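Local coordinates for FAD-binding PCMH-type domain-containing protein (Gibberella zeae, PDB 6YJO) that carries an FAD bonded covalently to the protein at two side chains and probably acts as an oxidoreductase of the berberine-bridge-enzyme-like kind, at residues V241-E247 / I312-G318; S408-H412 / R473-S478; S343-S347 / S422-Y427; R141-T147 / L333-Y339. All coordinates share one frame; numbering follows the deposited sequence.

In the fold
Three of the four contacts come near the flavin, and contact 1 stands farther off, the side chain of Pro243 about 11 Å from that of the FAD-binding Ser161. Contacts 1 and 3 sit at the two outermost strands of one seven-stranded antiparallel sheet, their centres about 29 Å apart. Contact 4 joins a helix of the FAD-binding domain to the loop that runs on into contact 3, four residues after Tyr339. The side chain of Phe345 in contact 3 is about 5 Å from the FAD and that of Arg141 in contact 4 about 6 Å. In contact 2 the Tyr475 side chain is about 8 Å from the FAD. Contacts 2 and 4 lie on opposite sides of the chain's centre.

Contact 1 of 4, residues V241-E247 / I312-G318; sequences VTPFSIE and ISTASTG
Ser245 and Thr314 turn their hydroxyls to each other, and Ser245 OG lies 2.6 Å from Thr314 OG1 in a short hydrogen bond that either could donate. The same rotation puts both oxygens there, each tucked between its own backbone N and carbonyl carbon (chi1 77° and 61°). In the same pair, Ser245 N donates to Thr314 O at 2.9 Å. On the other face, Phe244 CB sits 4.3 Å from Ala315 CB, but the Phe244 ring leads away from 312-318, to Leu273 and Met275 of strand 273-280, two places along in the sheet. Pairing is uneven here: Ser313 and Thr314 both face Ser245, a classic beta bulge in the edge strand of the seven-stranded antiparallel sheet. Ser245 O takes Ser313 N at 2.9 Å and Thr314 N more weakly. Ser313 OG then reaches along to accept from Glu247 N at 3.1 Å, a nearly straight bond (165°), with Glu247 CG lying against the same oxygen. Toward the start of strand 242-248 the side chains of Thr242 and Thr317 meet at a slant. Thr317 OG1 donates to Thr242 OG1 at 3.2 Å, and Thr242 OG1 is also bonded to Gly292 O. Beyond them Val241 and Gly318 exchange two backbone hydrogen bonds.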
# COMPACT_ATOMS: atom_id res chain seq x y z
N VAL A 241 1.29 -22.38 -9.27
CA VAL A 241 0.46 -21.22 -8.98
C VAL A 241 -0.53 -21.04 -10.12
O VAL A 241 -0.14 -21.04 -11.30
CB VAL A 241 1.31 -19.94 -8.78
CG1 VAL A 241 2.65 -20.30 -8.13
CG2 VAL A 241 1.53 -19.20 -10.09
N THR A 242 -1.81 -20.90 -9.78
CA THR A 242 -2.89 -20.82 -10.76
C THR A 242 -3.63 -19.50 -10.66
O THR A 242 -4.51 -19.34 -9.79
CB THR A 242 -3.87 -21.98 -10.58
OG1 THR A 242 -3.15 -23.22 -10.56
CG2 THR A 242 -4.90 -22.01 -11.71
N PRO A 243 -3.33 -18.51 -11.50
CA PRO A 243 -4.23 -17.36 -11.64
C PRO A 243 -5.56 -17.79 -12.24
O PRO A 243 -5.66 -18.81 -12.93
CB PRO A 243 -3.47 -16.42 -12.58
CG PRO A 243 -2.05 -16.85 -12.53
CD PRO A 243 -2.06 -18.32 -12.23
N PHE A 244 -6.59 -17.00 -11.97
CA PHE A 244 -7.91 -17.25 -12.54
C PHE A 244 -8.70 -15.95 -12.65
O PHE A 244 -8.46 -14.99 -11.92
CB PHE A 244 -8.70 -18.27 -11.72
CG PHE A 244 -9.00 -17.84 -10.31
CD1 PHE A 244 -8.08 -18.02 -9.29
CD2 PHE A 244 -10.23 -17.27 -9.99
CE1 PHE A 244 -8.36 -17.64 -7.99
CE2 PHE A 244 -10.51 -16.88 -8.69
CZ PHE A 244 -9.58 -17.06 -7.69
N SER A 245 -9.65 -15.94 -13.59
CA SER A 245 -10.66 -14.90 -13.71
C SER A 245 -12.02 -15.55 -13.89
O SER A 245 -12.14 -16.65 -14.44
CB SER A 245 -10.38 -13.96 -14.89
OG SER A 245 -10.72 -14.56 -16.12
N ILE A 246 -13.05 -14.87 -13.39
CA ILE A 246 -14.45 -15.21 -13.65
C ILE A 246 -15.13 -13.92 -14.10
O ILE A 246 -15.25 -12.97 -13.31
CB ILE A 246 -15.16 -15.78 -12.42
CG1 ILE A 246 -14.49 -17.06 -11.92
CG2 ILE A 246 -16.63 -16.03 -12.74
CD1 ILE A 246 -13.76 -16.89 -10.59
N GLU A 247 -15.56 -13.88 -15.36
CA GLU A 247 -16.24 -12.71 -15.90
C GLU A 247 -17.74 -12.79 -15.61
O GLU A 247 -18.35 -13.86 -15.72
CB GLU A 247 -16.00 -12.61 -17.40
CG GLU A 247 -14.54 -12.63 -17.80
CD GLU A 247 -14.34 -12.47 -19.30
OE1 GLU A 247 -15.35 -12.31 -20.01
OE2 GLU A 247 -13.18 -12.49 -19.75
N ILE A 312 -15.41 -20.48 -14.32
CA ILE A 312 -14.12 -19.89 -14.64
C ILE A 312 -14.10 -19.48 -16.10
O ILE A 312 -14.51 -20.24 -16.99
CB ILE A 312 -12.98 -20.86 -14.30
CG1 ILE A 312 -12.54 -20.67 -12.85
CG2 ILE A 312 -11.79 -20.67 -15.25
CD1 ILE A 312 -11.57 -21.72 -12.35
N SER A 313 -13.61 -18.27 -16.36
CA SER A 313 -13.44 -17.78 -17.72
C SER A 313 -12.05 -18.10 -18.25
O SER A 313 -11.91 -18.66 -19.34
CB SER A 313 -13.71 -16.27 -17.78
OG SER A 313 -15.09 -16.00 -17.63
N THR A 314 -11.01 -17.75 -17.49
CA THR A 314 -9.63 -18.08 -17.83
C THR A 314 -8.93 -18.62 -16.60
O THR A 314 -9.13 -18.12 -15.49
CB THR A 314 -8.88 -16.86 -18.38
OG1 THR A 314 -8.85 -15.83 -17.38
CG2 THR A 314 -9.57 -16.32 -19.63
N ALA A 315 -8.11 -19.65 -16.80
CA ALA A 315 -7.35 -20.23 -15.70
C ALA A 315 -6.16 -20.97 -16.29
O ALA A 315 -6.28 -21.65 -17.31
CB ALA A 315 -8.22 -21.17 -14.86
N SER A 316 -5.01 -20.81 -15.64
CA SER A 316 -3.76 -21.35 -16.16
C SER A 316 -2.80 -21.55 -14.99
O SER A 316 -2.80 -20.76 -14.05
CB SER A 316 -3.15 -20.41 -17.21
OG SER A 316 -1.89 -20.87 -17.65
N THR A 317 -2.00 -22.61 -15.06
CA THR A 317 -1.04 -22.92 -14.03
C THR A 317 0.37 -22.65 -14.54
O THR A 317 0.68 -22.88 -15.72
CB THR A 317 -1.16 -24.38 -13.59
OG1 THR A 317 -2.54 -24.70 -13.35
CG2 THR A 317 -0.36 -24.64 -12.32
N GLY A 318 1.22 -22.15 -13.65
CA GLY A 318 2.56 -21.78 -14.04
C GLY A 318 3.42 -21.40 -12.85
O GLY A 318 3.07 -21.68 -11.70

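Contact 2 of 4, residues S408-H412 / R473-S478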
# COMPACT_ATOMS: atom_id res chain seq x y z
N SER A 408 2.39 -4.88 16.05
CA SER A 408 2.11 -4.03 14.90
C SER A 408 0.99 -3.06 15.22
O SER A 408 -0.02 -3.43 15.84
CB SER A 408 1.75 -4.87 13.67
OG SER A 408 1.47 -4.04 12.56
N ALA A 409 1.16 -1.81 14.77
CA ALA A 409 0.14 -0.79 14.95
C ALA A 409 -1.02 -0.94 13.98
O ALA A 409 -2.08 -0.34 14.21
CB ALA A 409 0.76 0.60 14.82
N PHE A 410 -0.84 -1.69 12.89
CA PHE A 410 -1.90 -1.89 11.90
C PHE A 410 -3.17 -2.39 12.59
O PHE A 410 -3.13 -3.43 13.27
CB PHE A 410 -1.45 -2.89 10.84
CG PHE A 410 -2.45 -3.10 9.73
CD1 PHE A 410 -2.49 -2.23 8.65
CD2 PHE A 410 -3.34 -4.16 9.77
CE1 PHE A 410 -3.40 -2.41 7.63
CE2 PHE A 410 -4.25 -4.35 8.74
CZ PHE A 410 -4.28 -3.47 7.68
N PRO A 411 -4.30 -1.71 12.42
CA PRO A 411 -5.46 -1.98 13.29
C PRO A 411 -6.55 -2.85 12.68
O PRO A 411 -7.51 -3.20 13.37
CB PRO A 411 -6.00 -0.57 13.54
CG PRO A 411 -5.77 0.12 12.21
CD PRO A 411 -4.50 -0.48 11.63
N HIS A 412 -6.43 -3.22 11.40
CA HIS A 412 -7.56 -3.75 10.64
C HIS A 412 -7.53 -5.26 10.47
O HIS A 412 -8.22 -5.79 9.59
CB HIS A 412 -7.63 -3.06 9.27
CG HIS A 412 -7.73 -1.57 9.35
ND1 HIS A 412 -8.73 -0.93 10.05
CD2 HIS A 412 -6.97 -0.59 8.81
CE1 HIS A 412 -8.58 0.38 9.94
NE2 HIS A 412 -7.51 0.61 9.19
N ARG A 473 -9.07 6.65 10.76
CA ARG A 473 -9.48 5.52 9.95
C ARG A 473 -8.32 4.61 9.56
O ARG A 473 -8.50 3.39 9.51
CB ARG A 473 -10.20 6.02 8.69
CG ARG A 473 -11.46 6.83 8.97
CD ARG A 473 -12.55 5.99 9.62
NE ARG A 473 -13.71 6.80 10.00
CZ ARG A 473 -14.73 6.37 10.72
NH1 ARG A 473 -14.77 5.11 11.16
NH2 ARG A 473 -15.73 7.19 11.02
N TYR A 474 -7.15 5.17 9.27
CA TYR A 474 -6.01 4.32 8.91
C TYR A 474 -5.49 3.57 10.13
O TYR A 474 -5.12 2.39 10.03
CB TYR A 474 -4.87 5.14 8.31
CG TYR A 474 -5.21 6.04 7.14
CD1 TYR A 474 -6.37 5.86 6.40
CD2 TYR A 474 -4.34 7.05 6.77
CE1 TYR A 474 -6.66 6.70 5.33
CE2 TYR A 474 -4.62 7.88 5.70
CZ TYR A 474 -5.78 7.70 4.99
OH TYR A 474 -6.06 8.53 3.92
N TYR A 475 -5.45 4.23 11.28
CA TYR A 475 -4.71 3.74 12.44
C TYR A 475 -5.59 3.42 13.64
O TYR A 475 -5.09 2.82 14.60
CB TYR A 475 -3.64 4.77 12.83
CG TYR A 475 -2.78 5.17 11.65
CD1 TYR A 475 -2.17 4.20 10.86
CD2 TYR A 475 -2.63 6.50 11.30
CE1 TYR A 475 -1.40 4.56 9.76
CE2 TYR A 475 -1.86 6.86 10.20
CZ TYR A 475 -1.25 5.88 9.44
OH TYR A 475 -0.49 6.24 8.35
N GLY A 476 -6.86 3.79 13.62
CA GLY A 476 -7.79 3.28 14.61
C GLY A 476 -7.34 3.55 16.03
O GLY A 476 -6.95 4.67 16.38
N LYS A 477 -7.41 2.51 16.87
CA LYS A 477 -7.10 2.64 18.29
C LYS A 477 -5.61 2.64 18.58
O LYS A 477 -5.21 2.64 19.75
CB LYS A 477 -7.79 1.51 19.08
CG LYS A 477 -7.26 0.11 18.78
CD LYS A 477 -7.91 -0.93 19.69
CE LYS A 477 -7.45 -2.34 19.36
NZ LYS A 477 -7.79 -3.31 20.44
N SER A 478 -4.77 2.62 17.55
CA SER A 478 -3.33 2.81 17.72
C SER A 478 -2.95 4.28 17.80
O SER A 478 -1.82 4.58 18.20
CB SER A 478 -2.57 2.15 16.58
OG SER A 478 -2.63 0.73 16.67
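Ser478 OG donates to Ala409 O at 2.7 Å, the shortest polar bond between 408-412 and 473-478. The hydroxyl approaches in the carbonyl plane, on a lone pair, and a chi1 of -71° puts it there by turning OG away from its own carbonyl carbon. Ser478 is itself held in a turn, its N bonded to Tyr475 O at 3.0 Å. That turn follows the end of helix 467-475, where Gly476 leaves helical geometry with a positive phi of 56°. Pro411 packs against the same helix end: its CG lies 3.2 Å from Tyr474 O, and its CB rests near Tyr475 O. The same CG also stands over the centre of the His412 ring. His412 directs NE2 at two carbonyls in the last turn of the helix. It gives Tyr474 O a weak, bent bond of 3.1 Å, while Arg473 O lies at the ring edge, close to the ring plane and 3.0 Å from NE2. Met456 O is a further weak partner. The 408-412 loop, between strands 380-386 and 417-423, is thereby fastened to the C-terminal end of helix 467-475, with Trp215 of helix 211-220 touching both Ala409 and Ser478.

Contact 3 of 4, residues S343-S347 / S422-Y427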
# COMPACT_ATOMS: atom_id res chain seq x y z
N SER A 343 0.36 8.56 -13.65
CA SER A 343 -1.07 8.53 -13.89
C SER A 343 -1.65 9.79 -13.27
O SER A 343 -0.95 10.54 -12.58
CB SER A 343 -1.71 7.27 -13.31
OG SER A 343 -3.10 7.23 -13.57
N THR A 344 -2.93 10.04 -13.53
CA THR A 344 -3.64 11.15 -12.89
C THR A 344 -5.01 10.64 -12.46
O THR A 344 -5.85 10.31 -13.31
CB THR A 344 -3.76 12.36 -13.82
OG1 THR A 344 -5.11 12.84 -13.83
CG2 THR A 344 -3.30 12.03 -15.24
N PHE A 345 -5.22 10.57 -11.15
CA PHE A 345 -6.32 9.80 -10.59
C PHE A 345 -6.63 10.30 -9.18
O PHE A 345 -5.86 11.06 -8.58
CB PHE A 345 -5.97 8.31 -10.54
CG PHE A 345 -4.79 8.01 -9.66
CD1 PHE A 345 -3.50 8.12 -10.15
CD2 PHE A 345 -4.97 7.64 -8.33
CE1 PHE A 345 -2.41 7.86 -9.34
CE2 PHE A 345 -3.88 7.38 -7.52
CZ PHE A 345 -2.60 7.49 -8.02
N TYR A 346 -7.77 9.85 -8.66
CA TYR A 346 -8.13 10.02 -7.26
C TYR A 346 -8.74 8.71 -6.76
O TYR A 346 -9.55 8.10 -7.46
CB TYR A 346 -9.13 11.17 -7.06
CG TYR A 346 -9.84 11.14 -5.73
CD1 TYR A 346 -9.15 11.35 -4.55
CD2 TYR A 346 -11.20 10.89 -5.66
CE1 TYR A 346 -9.80 11.32 -3.32
CE2 TYR A 346 -11.86 10.85 -4.44
CZ TYR A 346 -11.15 11.07 -3.28
OH TYR A 346 -11.78 11.05 -2.06
N SER A 347 -8.34 8.29 -5.56
CA SER A 347 -8.79 7.01 -5.03
C SER A 347 -9.12 7.13 -3.55
O SER A 347 -8.74 8.09 -2.87
CB SER A 347 -7.73 5.91 -5.22
OG SER A 347 -7.49 5.66 -6.59
N SER A 422 -11.39 3.83 -7.21
CA SER A 422 -10.52 4.64 -8.04
C SER A 422 -11.32 5.35 -9.13
O SER A 422 -12.41 4.92 -9.51
CB SER A 422 -9.40 3.80 -8.68
OG SER A 422 -8.48 3.37 -7.69
N ASP A 423 -10.76 6.46 -9.60
CA ASP A 423 -11.32 7.21 -10.72
C ASP A 423 -10.16 7.78 -11.51
O ASP A 423 -9.32 8.49 -10.96
CB ASP A 423 -12.25 8.33 -10.23
CG ASP A 423 -12.75 9.22 -11.36
OD1 ASP A 423 -11.92 9.81 -12.08
OD2 ASP A 423 -13.98 9.32 -11.52
N HIS A 424 -10.10 7.45 -12.80
CA HIS A 424 -9.02 7.95 -13.64
C HIS A 424 -9.61 8.79 -14.77
O HIS A 424 -9.38 8.51 -15.95
CB HIS A 424 -8.18 6.79 -14.18
CG HIS A 424 -7.43 6.04 -13.11
ND1 HIS A 424 -6.05 6.04 -13.03
CD2 HIS A 424 -7.87 5.28 -12.08
CE1 HIS A 424 -5.68 5.31 -11.99
NE2 HIS A 424 -6.76 4.84 -11.40
N GLY A 425 -10.37 9.81 -14.42
CA GLY A 425 -10.97 10.69 -15.40
C GLY A 425 -10.34 12.06 -15.41
O GLY A 425 -9.13 12.20 -15.22
N ASN A 426 -11.16 13.08 -15.62
CA ASN A 426 -10.70 14.45 -15.78
C ASN A 426 -10.65 15.15 -14.43
O ASN A 426 -11.61 15.06 -13.65
CB ASN A 426 -11.61 15.22 -16.74
CG ASN A 426 -11.49 16.72 -16.60
OD1 ASN A 426 -12.39 17.38 -16.08
ND2 ASN A 426 -10.36 17.26 -17.05
N TYR A 427 -9.54 15.83 -14.15
CA TYR A 427 -9.35 16.50 -12.87
C TYR A 427 -8.84 17.92 -13.01
O TYR A 427 -8.57 18.57 -11.98
CB TYR A 427 -8.41 15.70 -11.97
CG TYR A 427 -9.08 14.47 -11.41
CD1 TYR A 427 -9.05 13.27 -12.10
CD2 TYR A 427 -9.77 14.52 -10.21
CE1 TYR A 427 -9.68 12.14 -11.61
CE2 TYR A 427 -10.40 13.40 -9.70
CZ TYR A 427 -10.35 12.21 -10.41
OH TYR A 427 -10.98 11.10 -9.91
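Tyr346 and Asp423 supply the backbone bonds, an antiparallel hydrogen-bonded pair in which Tyr346 N reaches Asp423 O at 3.1 Å and Asp423 N returns to Tyr346 O at 3.0 Å. Next to them Ser347 and Ser422 form the non-hydrogen-bonded pair. Their hydroxyls close the gap: Ser347 OG and Ser422 OG are 2.7 Å apart, and the proton could come from either. A second, weak polar link joins Ser343 OG, in the plane of the imidazole at its edge, to His424 ND1.

Of the aromatic contacts, one lies just beyond the paired residues. Phe345 and His424 run side by side, pointing the same way, with ring planes only 20° apart but slid so far that they barely overlap. What covers the imidazole is Phe345 CB, a CH-pi contact 3.4 Å from the ring centroid. Because Phe345 CG sits between its backbone N and carbonyl carbon (chi1 62°), the phenyl continues past the histidine; the Phe345 side chain is about 5 Å from the FAD. The other involves Tyr427, which packs on Tyr346, with Tyr346 CB 3.7 Å from Tyr427 CE2.

Asp423 OD1 holds the turn that carries Tyr427. It accepts Gly425 N at 2.8 Å, an Asx turn, and Tyr427 OH at 2.7 Å; the two donors come from opposite faces of the carboxylate, whose OD2 forms a salt bridge with Arg377.

Strand 346-352 is the outermost strand of the seven-stranded sheet and 417-423 the next one in; helix 431-446 covers their Tyr346 and Asp423 face.

Contact 4 of 4, residues R141-T147 / L333-Y339; sequences RLGHVAT and LDQRRPY
The covalent flavin site borders this contact, which joins the N-terminal end of helix 142-152 in the FAD-binding domain to the 333-339 loop: Tyr339 and Arg141 meet here in a cation-pi stack. The Arg141 guanidinium lies flat on the phenol ring, planes 16° apart and Arg141 CZ 3.8 Å from the ring centroid, with NH1 over the middle of the ring. The extended arginine chain, its CD against Gln335 CB, brings it there. NH1 also bonds Gly100 O and Gly164 O, which fixes the guanidinium against rotation, whereas the buried NE has no partner. At the far end of the phenol ring, Tyr339 OH is hydrogen-bonded to NE2 of His102, one of the two residues linked covalently to FAD; Tyr339 thus bridges the arginine and that linkage.

Further along, His144 takes its imidazole past the loop with CG anti to N (chi1 173°). Its ring and the Asp334 carboxylate lie side by side and nearly coplanar, and His144 ND1 makes a weak bond of 3.1 Å to Asp334 OD1. Arg336 crosses one face of the imidazole, its CD 4.2 Å from the ring centroid, and sends NE on to a salt bridge with Asp124. Asp334 is at the centre of an inverse gamma turn. The backbones come close beside it, with Gly143 CA 3.0 Å from Leu333 O in a CA-H...O contact. One helical turn on, Thr147 rests against Leu333 and Asp334, and Thr147 OG1 donates at 2.8 Å to Gly143 O, which Thr147 N reaches from the opposite face of the carbonyl.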
# COMPACT_ATOMS: atom_id res chain seq x y z
N ARG A 141 12.16 -1.42 -5.63
CA ARG A 141 10.78 -1.54 -6.04
C ARG A 141 10.34 -3.00 -5.96
O ARG A 141 11.16 -3.91 -6.07
CB ARG A 141 10.60 -0.98 -7.46
CG ARG A 141 10.65 0.55 -7.49
CD ARG A 141 11.00 1.14 -8.86
NE ARG A 141 11.45 2.52 -8.73
CZ ARG A 141 10.64 3.56 -8.52
NH1 ARG A 141 9.33 3.38 -8.42
NH2 ARG A 141 11.15 4.78 -8.40
N LEU A 142 9.04 -3.20 -5.76
CA LEU A 142 8.52 -4.53 -5.45
C LEU A 142 8.96 -5.56 -6.48
O LEU A 142 9.32 -6.69 -6.13
CB LEU A 142 7.00 -4.50 -5.37
CG LEU A 142 6.37 -3.68 -4.23
CD1 LEU A 142 4.87 -3.93 -4.22
CD2 LEU A 142 6.99 -4.02 -2.89
N GLY A 143 8.95 -5.19 -7.76
CA GLY A 143 9.31 -6.15 -8.79
C GLY A 143 10.78 -6.47 -8.81
O GLY A 143 11.18 -7.58 -9.16
N HIS A 144 11.62 -5.50 -8.44
CA HIS A 144 13.05 -5.76 -8.26
C HIS A 144 13.31 -6.63 -7.04
O HIS A 144 14.33 -7.33 -7.00
CB HIS A 144 13.81 -4.43 -8.14
CG HIS A 144 15.26 -4.60 -7.80
ND1 HIS A 144 16.13 -5.36 -8.55
CD2 HIS A 144 16.00 -4.08 -6.79
CE1 HIS A 144 17.33 -5.31 -8.02
NE2 HIS A 144 17.29 -4.54 -6.95
N VAL A 145 12.41 -6.61 -6.05
CA VAL A 145 12.56 -7.46 -4.88
C VAL A 145 12.21 -8.91 -5.22
O VAL A 145 12.96 -9.83 -4.88
CB VAL A 145 11.69 -6.93 -3.73
CG1 VAL A 145 11.67 -7.92 -2.56
CG2 VAL A 145 12.20 -5.57 -3.27
N ALA A 146 11.07 -9.12 -5.89
CA ALA A 146 10.69 -10.48 -6.27
C ALA A 146 11.68 -11.07 -7.26
O ALA A 146 11.99 -12.27 -7.20
CB ALA A 146 9.28 -10.48 -6.86
N THR A 147 12.18 -10.25 -8.19
CA THR A 147 13.11 -10.74 -9.19
C THR A 147 14.41 -11.22 -8.55
O THR A 147 14.95 -12.26 -8.93
CB THR A 147 13.39 -9.65 -10.23
OG1 THR A 147 12.20 -9.40 -10.99
CG2 THR A 147 14.51 -10.08 -11.17
N LEU A 333 8.68 -6.70 -14.44
CA LEU A 333 8.84 -6.86 -13.00
C LEU A 333 10.04 -6.07 -12.48
O LEU A 333 9.89 -5.20 -11.62
CB LEU A 333 8.98 -8.35 -12.65
CG LEU A 333 7.71 -9.21 -12.56
CD1 LEU A 333 7.99 -10.46 -11.74
CD2 LEU A 333 6.53 -8.44 -11.97
N ASP A 334 11.23 -6.34 -13.01
CA ASP A 334 12.46 -5.79 -12.45
C ASP A 334 12.53 -4.28 -12.67
O ASP A 334 13.36 -3.80 -13.44
CB ASP A 334 13.68 -6.48 -13.07
CG ASP A 334 14.97 -6.15 -12.34
OD1 ASP A 334 14.93 -5.33 -11.40
OD2 ASP A 334 16.03 -6.72 -12.70
N GLN A 335 11.67 -3.53 -11.98
CA GLN A 335 11.66 -2.07 -12.09
C GLN A 335 12.80 -1.48 -11.26
O GLN A 335 13.00 -1.87 -10.11
CB GLN A 335 10.33 -1.49 -11.59
CG GLN A 335 9.14 -1.67 -12.51
CD GLN A 335 9.37 -1.09 -13.90
OE1 GLN A 335 10.22 -0.22 -14.10
NE2 GLN A 335 8.61 -1.58 -14.88
N ARG A 336 13.54 -0.54 -11.85
CA ARG A 336 14.62 0.15 -11.16
C ARG A 336 14.68 1.59 -11.64
O ARG A 336 13.89 2.02 -12.49
CB ARG A 336 15.97 -0.55 -11.39
CG ARG A 336 16.03 -1.97 -10.88
CD ARG A 336 17.39 -2.60 -11.08
NE ARG A 336 18.40 -2.04 -10.18
CZ ARG A 336 19.51 -2.66 -9.80
NH1 ARG A 336 19.77 -3.89 -10.22
NH2 ARG A 336 20.35 -2.06 -8.98
N ARG A 337 15.64 2.32 -11.10
CA ARG A 337 15.90 3.69 -11.49
C ARG A 337 16.68 3.72 -12.81
O ARG A 337 17.61 2.93 -12.99
CB ARG A 337 16.69 4.41 -10.40
CG ARG A 337 17.09 5.83 -10.73
CD ARG A 337 17.75 6.49 -9.53
NE ARG A 337 17.93 7.92 -9.73
CZ ARG A 337 16.98 8.83 -9.52
NH1 ARG A 337 15.78 8.45 -9.10
NH2 ARG A 337 17.23 10.11 -9.72
N PRO A 338 16.35 4.63 -13.73
CA PRO A 338 15.32 5.67 -13.60
C PRO A 338 13.90 5.16 -13.84
O PRO A 338 13.71 4.20 -14.59
CB PRO A 338 15.72 6.69 -14.67
CG PRO A 338 16.32 5.84 -15.75
CD PRO A 338 17.02 4.69 -15.05
N TYR A 339 12.92 5.82 -13.23
CA TYR A 339 11.53 5.38 -13.23
C TYR A 339 10.66 6.55 -13.66
O TYR A 339 10.73 7.63 -13.05
CB TYR A 339 11.13 4.88 -11.84
CG TYR A 339 9.77 4.25 -11.75
CD1 TYR A 339 9.56 2.94 -12.19
CD2 TYR A 339 8.70 4.94 -11.21
CE1 TYR A 339 8.31 2.35 -12.10
CE2 TYR A 339 7.45 4.36 -11.11
CZ TYR A 339 7.26 3.07 -11.55
OH TYR A 339 6.01 2.49 -11.45